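Local atomic coordinates of acyl-ACP thioesterase (Bacteroides thetaiotaomicron, PDB entry 2ESS), a protein that probably hydrolyses fatty acyl-acyl carrier protein thioesters, releasing free fatty acids, and binds calcium. Residues P159-T164 and L216-D221. Numbering follows the deposited sequence.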
loop_
_atom_site.group_PDB
_atom_site.type_symbol
_atom_site.label_atom_id
_atom_site.label_comp_id
_atom_site.label_asym_id
_atom_site.label_seq_id
_atom_site.Cartn_x
_atom_site.Cartn_y
_atom_site.Cartn_z
ATOM N N PRO A 159 -8.319 -13.870 -23.311
ATOM C CA PRO A 159 -7.685 -13.009 -22.314
ATOM C C PRO A 159 -7.147 -11.728 -22.922
ATOM O O PRO A 159 -6.662 -11.729 -24.062
ATOM C CB PRO A 159 -6.548 -13.867 -21.760
ATOM C CG PRO A 159 -6.214 -14.803 -22.857
ATOM C CD PRO A 159 -7.480 -15.033 -23.653
ATOM N N VAL A 160 -7.252 -10.659 -22.146
ATOM C CA VAL A 160 -6.845 -9.311 -22.523
ATOM C C VAL A 160 -5.490 -8.981 -21.918
ATOM O O VAL A 160 -4.829 -8.072 -22.361
ATOM C CB VAL A 160 -7.865 -8.237 -22.034
ATOM C CG1 VAL A 160 -9.234 -8.473 -22.642
ATOM C CG2 VAL A 160 -7.954 -8.199 -20.511
ATOM N N ALA A 161 -5.084 -9.705 -20.891
ATOM C CA ALA A 161 -3.801 -9.472 -20.255
ATOM C C ALA A 161 -3.401 -10.696 -19.429
ATOM O O ALA A 161 -4.251 -11.529 -19.091
ATOM C CB ALA A 161 -3.863 -8.241 -19.393
ATOM N N THR A 162 -2.093 -10.822 -19.180
ATOM C CA THR A 162 -1.540 -11.885 -18.333
ATOM C C THR A 162 -0.474 -11.316 -17.411
ATOM O O THR A 162 0.208 -10.343 -17.744
ATOM C CB THR A 162 -0.907 -13.027 -19.150
ATOM O OG1 THR A 162 -0.042 -12.467 -20.141
ATOM C CG2 THR A 162 -1.972 -13.894 -19.824
ATOM N N LEU A 163 -0.325 -11.927 -16.241
ATOM C CA LEU A 163 0.564 -11.418 -15.213
ATOM C C LEU A 163 0.968 -12.589 -14.349
ATOM O O LEU A 163 0.115 -13.379 -13.992
ATOM C CB LEU A 163 -0.250 -10.435 -14.373
ATOM C CG LEU A 163 0.427 -9.582 -13.342
ATOM C CD1 LEU A 163 1.492 -8.712 -14.022
ATOM C CD2 LEU A 163 -0.656 -8.762 -12.722
ATOM N N THR A 164 2.235 -12.691 -13.994
ATOM C CA THR A 164 2.684 -13.689 -13.010
ATOM C C THR A 164 2.616 -13.134 -11.582
ATOM O O THR A 164 3.054 -12.011 -11.338
ATOM C CB THR A 164 4.129 -14.174 -13.338
ATOM O OG1 THR A 164 4.169 -14.601 -14.701
ATOM C CG2 THR A 164 4.524 -15.309 -12.471
ATOM N N LEU A 216 -1.689 -15.417 -13.915
ATOM C CA LEU A 216 -3.037 -14.925 -13.882
ATOM C C LEU A 216 -3.383 -14.365 -15.255
ATOM O O LEU A 216 -2.636 -13.576 -15.822
ATOM C CB LEU A 216 -3.127 -13.860 -12.829
ATOM C CG LEU A 216 -2.761 -14.333 -11.413
ATOM C CD1 LEU A 216 -2.789 -13.147 -10.523
ATOM C CD2 LEU A 216 -3.677 -15.420 -10.910
ATOM N N SER A 217 -4.495 -14.808 -15.810
ATOM C CA SER A 217 -5.036 -14.258 -17.054
ATOM C C SER A 217 -6.359 -13.518 -16.735
ATOM O O SER A 217 -7.108 -13.900 -15.819
ATOM C CB SER A 217 -5.225 -15.340 -18.109
ATOM O OG SER A 217 -5.712 -16.523 -17.535
ATOM N N PHE A 218 -6.597 -12.456 -17.499
ATOM C CA PHE A 218 -7.677 -11.527 -17.250
ATOM C C PHE A 218 -8.590 -11.508 -18.444
ATOM O O PHE A 218 -8.132 -11.329 -19.555
ATOM C CB PHE A 218 -7.135 -10.117 -17.017
ATOM C CG PHE A 218 -6.308 -9.996 -15.779
ATOM C CD1 PHE A 218 -5.031 -10.501 -15.730
ATOM C CD2 PHE A 218 -6.821 -9.421 -14.647
ATOM C CE1 PHE A 218 -4.284 -10.425 -14.573
ATOM C CE2 PHE A 218 -6.075 -9.331 -13.526
ATOM C CZ PHE A 218 -4.800 -9.842 -13.490
ATOM N N PHE A 219 -9.882 -11.696 -18.191
ATOM C CA PHE A 219 -10.901 -11.696 -19.237
ATOM C C PHE A 219 -11.889 -10.611 -18.896
ATOM O O PHE A 219 -12.187 -10.378 -17.718
ATOM C CB PHE A 219 -11.624 -13.025 -19.274
ATOM C CG PHE A 219 -10.716 -14.179 -19.406
ATOM C CD1 PHE A 219 -9.972 -14.613 -18.318
ATOM C CD2 PHE A 219 -10.587 -14.839 -20.616
ATOM C CE1 PHE A 219 -9.106 -15.685 -18.441
ATOM C CE2 PHE A 219 -9.739 -15.921 -20.734
ATOM C CZ PHE A 219 -8.985 -16.331 -19.642
ATOM N N CYS A 220 -12.422 -9.973 -19.932
ATOM C CA CYS A 220 -13.266 -8.828 -19.749
ATOM C C CYS A 220 -14.417 -8.757 -20.752
ATOM O O CYS A 220 -14.202 -8.926 -21.941
ATOM C CB CYS A 220 -12.415 -7.594 -19.849
ATOM S SG CYS A 220 -13.341 -6.154 -19.429
ATOM N N ASP A 221 -15.641 -8.550 -20.246
ATOM C CA ASP A 221 -16.834 -8.213 -21.052
ATOM C C ASP A 221 -17.182 -6.760 -20.788
ATOM O O ASP A 221 -17.374 -6.404 -19.641
ATOM C CB ASP A 221 -18.074 -8.990 -20.580
ATOM C CG ASP A 221 -18.009 -10.458 -20.857
ATOM O OD1 ASP A 221 -17.241 -10.898 -21.740
ATOM O OD2 ASP A 221 -18.772 -11.181 -20.181
#
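L163 and L216 exchange a pair of backbone hydrogen bonds, L163 N to L216 O at 2.9 Å and L216 N to L163 O at 2.7 Å, and the short axes run antiparallel at 155°. Strand 161-164 is an outermost strand of the sheet within this chain, paired with 215-224 in the C-terminal hotdog domain. Next to the L163-L216 pair, T162 faces S217 as a non-hydrogen-bonded pair. Before A161 the backbone turns away from the extended form at V160, yet V160 N still reaches F218 O at 2.8 Å in a nearly straight bond.

A161, L163, L216 and F218 share one face of the sheet. With CG anti to the carbonyl carbon (chi1 -65°), the F218 ring lies along the neighbouring strand, F218 CE1 4.0 Å from L163 CB; H184 of helix 178-186 and L188 in a loop also touch the F218 side chain. On the face of T162 and S217, F219 meets P159 through a CH-pi contact: P159 CB sits 4.2 Å from the centroid of the F219 ring, 23° off its normal. K233 makes a cation-pi contact with the same ring. An alanine in place of F219 would probably leave the P159 ring without its apolar support and K233 without its aromatic partner. A161 O accepts a hydrogen bond from F218 N while meeting the F218 ring in plane at its edge, 3.6 Å from F218 CD1.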